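Putative PAS/PAC sensor protein (Nakamurella multipartita DSM 44233, PDB 6HMJ) senses blue light through a flavin-binding light-oxygen-voltage domain and mediates RNA binding, thereby regulating translation. Local coordinates at residues P208-W213 with L313-R318; A248-D253 with Q259-A264; T272-A277 with R285-E290. All coordinates share one frame; numbering follows the deposited sequence.

Contact 1 (P208-W213 with L313-R318); sequences PSTKGW and LIRNFR. With FMN (flavin mononucleotide), chain E.
The indole of Trp213 lies against Leu313, whose CB sits over one face of the six-membered ring, 3.5 Å from its centroid and 19° off the normal. Leu313 CD2 reaches along the same face toward NE1, while Glu327 also touches the tryptophan. This is the join between strand 213-216 and strand 310-317, an antiparallel pairing that adds an outermost strand to the sheet of the flavin-binding PAS fold. With its CG between the backbone N and the carbonyl carbon (chi1 40°), Trp213 folds its broad ring back over the neighbouring strand, and a branched leucine gives that ring an apolar surface to rest on. The two residues form a hydrogen-bonded pair: Trp213 N donates to Leu313 O over 3.1 Å, and Leu313 N returns a bond to Trp213 O. Next to the pair, Gly212 brings its CA to 3.3 Å from Leu313 O; with no side chain on that side, the backbones can come together. Farther along, the direct pairing gives way to a water, which donates to Thr210 O and accepts from Arg315 N. The methyl of Thr210 meets the aliphatic base of Arg315, whose cationic end has a cation-pi partner in Trp325. On the same strand Asn316 reads the flavin edge with both ends of its amide: OD1 accepts from FMN N3 at 3.1 Å, and ND2 donates to FMN O2.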
loop_
_atom_site.group_PDB
_atom_site.type_symbol
_atom_site.label_atom_id
_atom_site.label_comp_id
_atom_site.label_asym_id
_atom_site.label_seq_id
_atom_site.Cartn_x
_atom_site.Cartn_y
_atom_site.Cartn_z
ATOM N N PRO A 208 -17.403 -0.034 13.399
ATOM C CA PRO A 208 -18.438 0.394 12.453
ATOM C C PRO A 208 -19.815 0.398 13.096
ATOM O O PRO A 208 -20.045 -0.189 14.156
ATOM C CB PRO A 208 -18.353 -0.648 11.328
ATOM C CG PRO A 208 -16.995 -1.249 11.458
ATOM C CD PRO A 208 -16.689 -1.232 12.923
ATOM N N SER A 209 -20.744 1.083 12.434
ATOM C CA SER A 209 -22.116 1.122 12.907
ATOM C C SER A 209 -22.754 -0.261 12.791
ATOM O O SER A 209 -22.293 -1.131 12.047
ATOM C CB SER A 209 -22.924 2.149 12.113
ATOM O OG SER A 209 -24.303 2.056 12.420
ATOM N N THR A 210 -23.834 -0.456 13.548
ATOM C CA THR A 210 -24.558 -1.719 13.581
ATOM C C THR A 210 -26.023 -1.567 13.192
ATOM O O THR A 210 -26.725 -2.576 13.067
ATOM C CB THR A 210 -24.440 -2.341 14.984
ATOM O OG1 THR A 210 -23.091 -2.781 15.195
ATOM C CG2 THR A 210 -25.369 -3.526 15.163
ATOM N N LYS A 211 -26.492 -0.346 12.956
ATOM C CA LYS A 211 -27.910 -0.086 12.748
ATOM C C LYS A 211 -28.263 -0.256 11.275
ATOM O O LYS A 211 -27.575 0.277 10.399
ATOM C CB LYS A 211 -28.254 1.325 13.225
ATOM C CG LYS A 211 -27.713 1.652 14.619
ATOM C CD LYS A 211 -28.176 0.663 15.686
ATOM C CE LYS A 211 -27.250 0.701 16.895
ATOM N NZ LYS A 211 -27.776 -0.088 18.041
ATOM N N GLY A 212 -29.330 -0.997 11.011
ATOM C CA GLY A 212 -29.838 -1.217 9.666
ATOM C C GLY A 212 -31.075 -0.389 9.392
ATOM O O GLY A 212 -31.186 0.760 9.833
ATOM N N TRP A 213 -32.020 -0.978 8.666
ATOM C CA TRP A 213 -33.224 -0.260 8.257
ATOM C C TRP A 213 -34.223 -1.251 7.662
ATOM O O TRP A 213 -33.933 -2.441 7.497
ATOM C CB TRP A 213 -32.893 0.850 7.255
ATOM C CG TRP A 213 -31.855 0.470 6.236
ATOM C CD1 TRP A 213 -30.539 0.828 6.236
ATOM C CD2 TRP A 213 -32.048 -0.344 5.069
ATOM N NE1 TRP A 213 -29.900 0.292 5.143
ATOM C CE2 TRP A 213 -30.804 -0.432 4.411
ATOM C CE3 TRP A 213 -33.150 -1.005 4.517
ATOM C CZ2 TRP A 213 -30.631 -1.153 3.232
ATOM C CZ3 TRP A 213 -32.974 -1.722 3.341
ATOM C CH2 TRP A 213 -31.724 -1.790 2.715
ATOM N N LEU A 313 -32.311 -4.401 5.920
ATOM C CA LEU A 313 -30.903 -4.614 6.224
ATOM C C LEU A 313 -30.770 -4.775 7.732
ATOM O O LEU A 313 -31.296 -3.958 8.496
ATOM C CB LEU A 313 -30.048 -3.449 5.728
ATOM C CG LEU A 313 -28.544 -3.554 5.983
ATOM C CD1 LEU A 313 -27.957 -4.755 5.250
ATOM C CD2 LEU A 313 -27.832 -2.270 5.575
ATOM N N ILE A 314 -30.091 -5.838 8.160
ATOM C CA ILE A 314 -30.003 -6.156 9.578
ATOM C C ILE A 314 -28.727 -6.945 9.827
ATOM O O ILE A 314 -28.229 -7.654 8.949
ATOM C CB ILE A 314 -31.254 -6.934 10.057
ATOM C CG1 ILE A 314 -31.276 -7.032 11.583
ATOM C CG2 ILE A 314 -31.298 -8.321 9.424
ATOM C CD1 ILE A 314 -32.591 -7.540 12.142
ATOM N N ARG A 315 -28.203 -6.815 11.042
ATOM C CA ARG A 315 -26.999 -7.530 11.444
ATOM C C ARG A 315 -27.388 -8.927 11.915
ATOM O O ARG A 315 -28.279 -9.080 12.757
ATOM C CB ARG A 315 -26.284 -6.750 12.550
ATOM C CG ARG A 315 -24.886 -7.243 12.899
ATOM C CD ARG A 315 -23.874 -6.875 11.820
ATOM N NE ARG A 315 -22.497 -7.133 12.239
ATOM C CZ ARG A 315 -21.453 -7.155 11.413
ATOM N NH1 ARG A 315 -21.621 -6.936 10.116
ATOM N NH2 ARG A 315 -20.237 -7.397 11.886
ATOM N N ASN A 316 -26.735 -9.947 11.360
ATOM C CA ASN A 316 -27.084 -11.336 11.619
ATOM C C ASN A 316 -25.837 -12.132 11.980
ATOM O O ASN A 316 -24.707 -11.643 11.889
ATOM C CB ASN A 316 -27.756 -11.996 10.406
ATOM C CG ASN A 316 -29.248 -11.694 10.291
ATOM O OD1 ASN A 316 -29.868 -12.108 9.318
ATOM N ND2 ASN A 316 -29.824 -10.992 11.266
ATOM N N PHE A 317 -26.064 -13.387 12.367
ATOM C CA PHE A 317 -25.004 -14.255 12.861
ATOM C C PHE A 317 -25.291 -15.685 12.439
ATOM O O PHE A 317 -26.415 -16.167 12.600
ATOM C CB PHE A 317 -24.892 -14.154 14.387
ATOM C CG PHE A 317 -24.861 -12.741 14.892
ATOM C CD1 PHE A 317 -26.037 -12.071 15.184
ATOM C CD2 PHE A 317 -23.658 -12.075 15.051
ATOM C CE1 PHE A 317 -26.011 -10.767 15.637
ATOM C CE2 PHE A 317 -23.627 -10.774 15.505
ATOM C CZ PHE A 317 -24.804 -10.118 15.796
ATOM N N ARG A 318 -24.273 -16.355 11.907
ATOM C CA ARG A 318 -24.395 -17.752 11.527
ATOM C C ARG A 318 -24.458 -18.628 12.778
ATOM O O ARG A 318 -24.307 -18.157 13.908
ATOM C CB ARG A 318 -23.222 -18.162 10.638
ATOM C CG ARG A 318 -22.999 -17.236 9.450
ATOM C CD ARG A 318 -21.846 -17.700 8.569
ATOM N NE ARG A 318 -20.581 -17.776 9.297
ATOM C CZ ARG A 318 -19.406 -18.047 8.735
ATOM N NH1 ARG A 318 -19.320 -18.260 7.430
ATOM N NH2 ARG A 318 -18.312 -18.100 9.481
HETATM N N1 FMN E . -35.064 -11.646 10.490
HETATM C C2 FMN E . -33.713 -11.649 10.505
HETATM O O2 FMN E . -33.115 -11.011 11.398
HETATM N N3 FMN E . -32.981 -12.314 9.595
HETATM C C4 FMN E . -33.532 -13.021 8.604
HETATM O O4 FMN E . -32.820 -13.627 7.776
HETATM C C4A FMN E . -35.007 -13.071 8.515
HETATM N N5 FMN E . -35.641 -13.761 7.550
HETATM C C5A FMN E . -36.993 -13.785 7.498
HETATM C C6 FMN E . -37.614 -14.505 6.482
HETATM C C7 FMN E . -38.998 -14.554 6.403
HETATM C C7M FMN E . -39.650 -15.342 5.298
HETATM C C8 FMN E . -39.819 -13.821 7.404
HETATM C C8M FMN E . -41.323 -13.841 7.351
HETATM C C9 FMN E . -39.202 -13.098 8.413
HETATM C C9A FMN E . -37.814 -13.047 8.506
HETATM N N10 FMN E . -37.154 -12.318 9.529
HETATM C C10 FMN E . -35.752 -12.317 9.545
HETATM C "C1'" FMN E . -37.853 -11.546 10.563
HETATM C "C2'" FMN E . -38.018 -12.367 11.826
HETATM O "O2'" FMN E . -38.252 -13.742 11.513
HETATM C "C3'" FMN E . -39.188 -11.820 12.620
HETATM O "O3'" FMN E . -40.371 -11.888 11.809
HETATM C "C4'" FMN E . -38.996 -10.375 13.055
HETATM O "O4'" FMN E . -37.809 -10.247 13.838
HETATM C "C5'" FMN E . -40.246 -9.990 13.832
HETATM O "O5'" FMN E . -39.934 -9.377 15.075
HETATM P P FMN E . -40.049 -10.239 16.424
HETATM O O1P FMN E . -39.620 -9.247 17.474
HETATM O O2P FMN E . -41.506 -10.634 16.475
HETATM O O3P FMN E . -39.138 -11.425 16.214
HETATM O O HOH W 1 -29.085 -4.161 12.182
#

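Contact 2 (A248-D253 with Q259-A264); sequences AITVAD and QPLVYA. With FMN (flavin mononucleotide), chain E.
Val251, Asp253 and Tyr263 lose the most surface where strands 250-253 and 261-264 pair as an antiparallel beta hairpin at the edge of the PAS sheet, where 261-264 is the outermost strand, beside the flavin. Val251 and Tyr263 are a hydrogen-bonded pair, and their CB atoms lie 3.9 Å apart. Val251 N donates to Tyr263 O at 3.0 Å, whereas Val251 O is gripped twice, by Val262 N at 2.8 Å and by Tyr263 N at 3.3 Å. Two successive residues thus face one, the definition of a classic beta bulge, and the register moves by a residue. The bulge also sets Val262 beside Val251, where CG1 of Val251 meets CG2 of Val262. These beta-branched side chains suit a strand and build a compact apolar patch with Tyr263, its CG anti to the backbone N (chi1 177°) and its ring passing Val251 CG2 obliquely. Ile237 and Ile229 of the second subunit pack on this patch, Ile237 on Val251 and Ile229 on Val262 and Tyr263, so the bulged hairpin contributes to the dimer contact. Thr250, Ala252, Leu261 and Ala264 point to the other face. There the small Ala252 lets its CB come to 3.8 Å from the C8M methyl of FMN, Thr250 OG1, near the ring system, is hydrogen-bonded to Gln347 NE2 and Gly345 O, and Leu261 touches Cys284. At the turn end, Asp253 uses its CB against Val262 CG1, while its carboxylate atom OD1 accepts a hydrogen bond from Thr255 N, in the turn just beyond the strand. The hairpin closes with Asp253 N donating to Pro260 O at 2.9 Å, nearly along the C=O axis.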
loop_
_atom_site.group_PDB
_atom_site.type_symbol
_atom_site.label_atom_id
_atom_site.label_comp_id
_atom_site.label_asym_id
_atom_site.label_seq_id
_atom_site.Cartn_x
_atom_site.Cartn_y
_atom_site.Cartn_z
ATOM N N ALA A 248 -30.198 -17.528 -1.088
ATOM C CA ALA A 248 -31.020 -18.148 -0.059
ATOM C C ALA A 248 -32.494 -17.870 -0.307
ATOM O O ALA A 248 -32.882 -16.757 -0.673
ATOM C CB ALA A 248 -30.619 -17.636 1.325
ATOM N N ILE A 249 -33.316 -18.897 -0.105
ATOM C CA ILE A 249 -34.765 -18.788 -0.215
ATOM C C ILE A 249 -35.381 -19.435 1.018
ATOM O O ILE A 249 -35.004 -20.551 1.394
ATOM C CB ILE A 249 -35.289 -19.459 -1.501
ATOM C CG1 ILE A 249 -34.599 -18.852 -2.728
ATOM C CG2 ILE A 249 -36.813 -19.318 -1.597
ATOM C CD1 ILE A 249 -34.983 -19.502 -4.038
ATOM N N THR A 250 -36.313 -18.728 1.652
ATOM C CA THR A 250 -37.015 -19.241 2.818
ATOM C C THR A 250 -38.490 -18.882 2.710
ATOM O O THR A 250 -38.859 -17.869 2.106
ATOM C CB THR A 250 -36.432 -18.684 4.124
ATOM O OG1 THR A 250 -36.426 -17.252 4.074
ATOM C CG2 THR A 250 -35.014 -19.190 4.333
ATOM N N VAL A 251 -39.331 -19.727 3.298
ATOM C CA VAL A 251 -40.770 -19.497 3.345
ATOM C C VAL A 251 -41.237 -19.652 4.784
ATOM O O VAL A 251 -40.850 -20.608 5.469
ATOM C CB VAL A 251 -41.544 -20.458 2.422
ATOM C CG1 VAL A 251 -43.030 -20.120 2.434
ATOM C CG2 VAL A 251 -40.988 -20.406 1.004
ATOM N N ALA A 252 -42.065 -18.719 5.235
ATOM C CA ALA A 252 -42.652 -18.762 6.564
ATOM C C ALA A 252 -44.167 -18.789 6.432
ATOM O O ALA A 252 -44.738 -18.116 5.567
ATOM C CB ALA A 252 -42.218 -17.561 7.405
ATOM N N ASP A 253 -44.810 -19.569 7.293
ATOM C CA ASP A 253 -46.266 -19.697 7.322
ATOM C C ASP A 253 -46.814 -18.731 8.364
ATOM O O ASP A 253 -46.747 -18.994 9.567
ATOM C CB ASP A 253 -46.669 -21.138 7.623
ATOM C CG ASP A 253 -48.167 -21.345 7.590
ATOM O OD1 ASP A 253 -48.905 -20.347 7.470
ATOM O OD2 ASP A 253 -48.606 -22.510 7.680
ATOM N N GLN A 259 -45.211 -17.434 13.188
ATOM C CA GLN A 259 -44.715 -17.330 11.822
ATOM C C GLN A 259 -43.512 -18.253 11.585
ATOM O O GLN A 259 -42.420 -17.788 11.271
ATOM C CB GLN A 259 -44.349 -15.888 11.500
ATOM C CG GLN A 259 -45.444 -14.880 11.833
ATOM C CD GLN A 259 -45.030 -13.446 11.558
ATOM O OE1 GLN A 259 -43.887 -13.176 11.178
ATOM N NE2 GLN A 259 -45.955 -12.515 11.759
ATOM N N PRO A 260 -43.702 -19.565 11.705
ATOM C CA PRO A 260 -42.568 -20.490 11.621
ATOM C C PRO A 260 -42.064 -20.682 10.198
ATOM O O PRO A 260 -42.765 -20.441 9.214
ATOM C CB PRO A 260 -43.145 -21.800 12.170
ATOM C CG PRO A 260 -44.606 -21.712 11.859
ATOM C CD PRO A 260 -44.966 -20.261 12.011
ATOM N N LEU A 261 -40.818 -21.141 10.112
ATOM C CA LEU A 261 -40.218 -21.479 8.831
ATOM C C LEU A 261 -40.779 -22.808 8.348
ATOM O O LEU A 261 -40.819 -23.785 9.104
ATOM C CB LEU A 261 -38.698 -21.579 8.948
ATOM C CG LEU A 261 -37.836 -20.331 8.759
ATOM C CD1 LEU A 261 -36.372 -20.698 8.936
ATOM C CD2 LEU A 261 -38.064 -19.698 7.395
ATOM N N VAL A 262 -41.207 -22.844 7.089
ATOM C CA VAL A 262 -41.695 -24.073 6.471
ATOM C C VAL A 262 -40.873 -24.488 5.260
ATOM O O VAL A 262 -41.106 -25.580 4.723
ATOM C CB VAL A 262 -43.187 -23.963 6.092
ATOM C CG1 VAL A 262 -44.029 -23.756 7.338
ATOM C CG2 VAL A 262 -43.420 -22.825 5.113
ATOM N N TYR A 263 -39.922 -23.665 4.815
ATOM C CA TYR A 263 -39.004 -24.051 3.755
ATOM C C TYR A 263 -37.711 -23.254 3.871
ATOM O O TYR A 263 -37.718 -22.080 4.251
ATOM C CB TYR A 263 -39.598 -23.840 2.358
ATOM C CG TYR A 263 -38.604 -24.166 1.268
ATOM C CD1 TYR A 263 -38.339 -25.481 0.913
ATOM C CD2 TYR A 263 -37.910 -23.159 0.611
ATOM C CE1 TYR A 263 -37.420 -25.783 -0.072
ATOM C CE2 TYR A 263 -36.990 -23.451 -0.377
ATOM C CZ TYR A 263 -36.747 -24.762 -0.714
ATOM O OH TYR A 263 -35.830 -25.052 -1.700
ATOM N N ALA A 264 -36.604 -23.907 3.520
ATOM C CA ALA A 264 -35.297 -23.254 3.467
ATOM C C ALA A 264 -34.400 -24.070 2.550
ATOM O O ALA A 264 -34.222 -25.274 2.771
ATOM C CB ALA A 264 -34.684 -23.133 4.862
HETATM N N1 FMN E . -35.064 -11.646 10.490
HETATM C C2 FMN E . -33.713 -11.649 10.505
HETATM O O2 FMN E . -33.115 -11.011 11.398
HETATM N N3 FMN E . -32.981 -12.314 9.595
HETATM C C4 FMN E . -33.532 -13.021 8.604
HETATM O O4 FMN E . -32.820 -13.627 7.776
HETATM C C4A FMN E . -35.007 -13.071 8.515
HETATM N N5 FMN E . -35.641 -13.761 7.550
HETATM C C5A FMN E . -36.993 -13.785 7.498
HETATM C C6 FMN E . -37.614 -14.505 6.482
HETATM C C7 FMN E . -38.998 -14.554 6.403
HETATM C C7M FMN E . -39.650 -15.342 5.298
HETATM C C8 FMN E . -39.819 -13.821 7.404
HETATM C C8M FMN E . -41.323 -13.841 7.351
HETATM C C9 FMN E . -39.202 -13.098 8.413
HETATM C C9A FMN E . -37.814 -13.047 8.506
HETATM N N10 FMN E . -37.154 -12.318 9.529
HETATM C C10 FMN E . -35.752 -12.317 9.545
HETATM C "C1'" FMN E . -37.853 -11.546 10.563
HETATM C "C2'" FMN E . -38.018 -12.367 11.826
HETATM O "O2'" FMN E . -38.252 -13.742 11.513
HETATM C "C3'" FMN E . -39.188 -11.820 12.620
HETATM O "O3'" FMN E . -40.371 -11.888 11.809
HETATM C "C4'" FMN E . -38.996 -10.375 13.055
HETATM O "O4'" FMN E . -37.809 -10.247 13.838
HETATM C "C5'" FMN E . -40.246 -9.990 13.832
HETATM O "O5'" FMN E . -39.934 -9.377 15.075
HETATM P P FMN E . -40.049 -10.239 16.424
HETATM O O1P FMN E . -39.620 -9.247 17.474
HETATM O O2P FMN E . -41.506 -10.634 16.475
HETATM O O3P FMN E . -39.138 -11.425 16.214
#

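Contact 3 (T272-A277 with R285-E290); sequences TGYAAA and RFLQAE. With FMN (flavin mononucleotide), chain E.
Tyr274 offers one face of its ring to the edge of Phe286, an edge-to-face pair with centroids 4.8 Å apart and planes at 63°. The edge atom Phe286 CE1 lies over the tyrosine nearer its rim than its centre, 3.8 Å from Tyr274 CD2. Phenylalanine supplies a purely apolar edge, and tyrosine suits the other side because it is apolar over its face and polar at its end: its OH donates to a water that passes a hydrogen bond on to Phe286 O, tying the phenol to the backbone of the 3-10 segment that ends at Gln288. Leu287 packs beside the pair. One branch, CD2, meets Thr272 CG2 at 3.6 Å and the Tyr274 ring obliquely, while CD1 turns to the flavin C4 carbonyl, close to O4, so a single forked side chain spans from helix end to cofactor. Thr272 closes the helix 266-272; its OG1 accepts from Tyr274 N in an ST turn and is also bonded to Phe268 O, and the intervening Gly273 accommodates a positive phi.

The same turn reaches FMN with polar groups. Arg285 NE donates to phosphate oxygen O3P at 2.7 Å, with Asp258 holding the guanidinium in a salt bridge. Gln288 NE2 gives one hydrogen bond to flavin O2 and another to ribityl O4'. Arg285 and Gln288, with Cys284, belong to the GXNCRFLQ motif of LOV domains. The chemistry therefore divides: apolar and aromatic contacts fix the turn against the loop after the helix, and charged and amide hydrogen bonds from Arg285 and Gln288 hold the cofactor's phosphate, ribityl chain and pyrimidine edge.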
loop_
_atom_site.group_PDB
_atom_site.type_symbol
_atom_site.label_atom_id
_atom_site.label_comp_id
_atom_site.label_asym_id
_atom_site.label_seq_id
_atom_site.Cartn_x
_atom_site.Cartn_y
_atom_site.Cartn_z
ATOM N N THR A 272 -26.101 -19.404 6.425
ATOM C CA THR A 272 -26.286 -19.277 7.863
ATOM C C THR A 272 -25.577 -20.359 8.665
ATOM O O THR A 272 -25.408 -20.192 9.877
ATOM C CB THR A 272 -27.781 -19.312 8.209
ATOM O OG1 THR A 272 -28.329 -20.587 7.840
ATOM C CG2 THR A 272 -28.525 -18.207 7.475
ATOM N N GLY A 273 -25.164 -21.452 8.031
ATOM C CA GLY A 273 -24.632 -22.578 8.765
ATOM C C GLY A 273 -25.673 -23.422 9.461
ATOM O O GLY A 273 -25.307 -24.315 10.233
ATOM N N TYR A 274 -26.958 -23.167 9.215
ATOM C CA TYR A 274 -28.047 -23.958 9.770
ATOM C C TYR A 274 -28.573 -24.942 8.735
ATOM O O TYR A 274 -28.789 -24.584 7.575
ATOM C CB TYR A 274 -29.201 -23.063 10.231
ATOM C CG TYR A 274 -28.931 -22.285 11.498
ATOM C CD1 TYR A 274 -29.101 -22.875 12.744
ATOM C CD2 TYR A 274 -28.513 -20.963 11.449
ATOM C CE1 TYR A 274 -28.858 -22.169 13.906
ATOM C CE2 TYR A 274 -28.266 -20.249 12.607
ATOM C CZ TYR A 274 -28.441 -20.857 13.832
ATOM O OH TYR A 274 -28.196 -20.149 14.987
ATOM N N ALA A 275 -28.790 -26.181 9.163
ATOM C CA ALA A 275 -29.491 -27.147 8.333
ATOM C C ALA A 275 -30.988 -26.863 8.373
ATOM O O ALA A 275 -31.530 -26.418 9.388
ATOM C CB ALA A 275 -29.211 -28.572 8.802
ATOM N N ALA A 276 -31.655 -27.107 7.246
ATOM C CA ALA A 276 -33.091 -26.863 7.183
ATOM C C ALA A 276 -33.832 -27.661 8.248
ATOM O O ALA A 276 -34.759 -27.149 8.886
ATOM C CB ALA A 276 -33.622 -27.206 5.791
ATOM N N ALA A 277 -33.426 -28.914 8.468
ATOM C CA ALA A 277 -34.109 -29.755 9.445
ATOM C C ALA A 277 -34.148 -29.116 10.829
ATOM O O ALA A 277 -35.125 -29.296 11.566
ATOM C CB ALA A 277 -33.427 -31.123 9.518
ATOM N N ARG A 285 -36.079 -15.295 13.603
ATOM C CA ARG A 285 -35.380 -14.357 14.474
ATOM C C ARG A 285 -34.078 -14.921 15.037
ATOM O O ARG A 285 -33.252 -14.148 15.532
ATOM C CB ARG A 285 -36.298 -13.901 15.608
ATOM C CG ARG A 285 -36.500 -14.895 16.726
ATOM C CD ARG A 285 -37.259 -14.242 17.865
ATOM N NE ARG A 285 -38.592 -13.809 17.456
ATOM C CZ ARG A 285 -39.673 -14.586 17.481
ATOM N NH1 ARG A 285 -39.587 -15.844 17.895
ATOM N NH2 ARG A 285 -40.845 -14.101 17.090
ATOM N N PHE A 286 -33.879 -16.242 15.007
ATOM C CA PHE A 286 -32.677 -16.809 15.606
ATOM C C PHE A 286 -31.405 -16.287 14.948
ATOM O O PHE A 286 -30.330 -16.378 15.549
ATOM C CB PHE A 286 -32.694 -18.341 15.544
ATOM C CG PHE A 286 -32.881 -18.908 14.159
ATOM C CD1 PHE A 286 -31.802 -19.046 13.297
ATOM C CD2 PHE A 286 -34.128 -19.341 13.736
ATOM C CE1 PHE A 286 -31.970 -19.582 12.029
ATOM C CE2 PHE A 286 -34.306 -19.879 12.470
ATOM C CZ PHE A 286 -33.228 -20.001 11.615
ATOM N N LEU A 287 -31.496 -15.757 13.725
ATOM C CA LEU A 287 -30.326 -15.181 13.074
ATOM C C LEU A 287 -29.854 -13.912 13.770
ATOM O O LEU A 287 -28.708 -13.497 13.568
ATOM C CB LEU A 287 -30.631 -14.886 11.605
ATOM C CG LEU A 287 -30.911 -16.111 10.735
ATOM C CD1 LEU A 287 -31.339 -15.693 9.344
ATOM C CD2 LEU A 287 -29.687 -17.012 10.671
ATOM N N GLN A 288 -30.708 -13.293 14.584
ATOM C CA GLN A 288 -30.332 -12.107 15.338
ATOM C C GLN A 288 -29.580 -12.446 16.618
ATOM O O GLN A 288 -29.008 -11.542 17.241
ATOM C CB GLN A 288 -31.583 -11.295 15.681
ATOM C CG GLN A 288 -32.356 -10.813 14.465
ATOM C CD GLN A 288 -33.791 -10.463 14.793
ATOM O OE1 GLN A 288 -34.125 -10.173 15.940
ATOM N NE2 GLN A 288 -34.655 -10.504 13.784
ATOM N N ALA A 289 -29.566 -13.717 17.016
ATOM C CA ALA A 289 -28.853 -14.168 18.209
ATOM C C ALA A 289 -29.218 -13.307 19.416
ATOM O O ALA A 289 -28.358 -12.826 20.156
ATOM C CB ALA A 289 -27.343 -14.171 17.973
ATOM N N GLU A 290 -30.522 -13.131 19.620
ATOM C CA GLU A 290 -31.046 -12.363 20.746
ATOM C C GLU A 290 -30.428 -10.967 20.808
ATOM O O GLU A 290 -30.408 -10.336 21.871
ATOM C CB GLU A 290 -30.799 -13.102 22.067
ATOM C CG GLU A 290 -31.267 -14.556 22.085
ATOM C CD GLU A 290 -32.769 -14.703 21.970
ATOM O OE1 GLU A 290 -33.475 -13.676 22.030
ATOM O OE2 GLU A 290 -33.243 -15.851 21.827
HETATM N N1 FMN E . -35.064 -11.646 10.490
HETATM C C2 FMN E . -33.713 -11.649 10.505
HETATM O O2 FMN E . -33.115 -11.011 11.398
HETATM N N3 FMN E . -32.981 -12.314 9.595
HETATM C C4 FMN E . -33.532 -13.021 8.604
HETATM O O4 FMN E . -32.820 -13.627 7.776
HETATM C C4A FMN E . -35.007 -13.071 8.515
HETATM N N5 FMN E . -35.641 -13.761 7.550
HETATM C C5A FMN E . -36.993 -13.785 7.498
HETATM C C6 FMN E . -37.614 -14.505 6.482
HETATM C C7 FMN E . -38.998 -14.554 6.403
HETATM C C7M FMN E . -39.650 -15.342 5.298
HETATM C C8 FMN E . -39.819 -13.821 7.404
HETATM C C8M FMN E . -41.323 -13.841 7.351
HETATM C C9 FMN E . -39.202 -13.098 8.413
HETATM C C9A FMN E . -37.814 -13.047 8.506
HETATM N N10 FMN E . -37.154 -12.318 9.529
HETATM C C10 FMN E . -35.752 -12.317 9.545
HETATM C "C1'" FMN E . -37.853 -11.546 10.563
HETATM C "C2'" FMN E . -38.018 -12.367 11.826
HETATM O "O2'" FMN E . -38.252 -13.742 11.513
HETATM C "C3'" FMN E . -39.188 -11.820 12.620
HETATM O "O3'" FMN E . -40.371 -11.888 11.809
HETATM C "C4'" FMN E . -38.996 -10.375 13.055
HETATM O "O4'" FMN E . -37.809 -10.247 13.838
HETATM C "C5'" FMN E . -40.246 -9.990 13.832
HETATM O "O5'" FMN E . -39.934 -9.377 15.075
HETATM P P FMN E . -40.049 -10.239 16.424
HETATM O O1P FMN E . -39.620 -9.247 17.474
HETATM O O2P FMN E . -41.506 -10.634 16.475
HETATM O O3P FMN E . -39.138 -11.425 16.214
HETATM O O HOH W 2 -27.977 -17.434 14.640
#

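Contacts 1 and 2 lie in the same sheet, at its two outermost strands, with centres about 21 Å apart. Contact 2 is the buried one, a hairpin dense in backbone hydrogen bonds and apolar packing; contact 1 is a surface join, with fewer direct bonds and a water filling in. Contact 3, partly buried, has no strand and relies on side chains instead. It abuts contact 1, where Phe317 N probably bonds to Leu287 O, and touches contact 2 through Leu261 and Phe286. All three reach FMN: contact 2 by close approach alone, contacts 1 and 3 by hydrogen bonds to its polar parts. Contacts 2 and 3 are both nested within the chain loop that contact 1 closes.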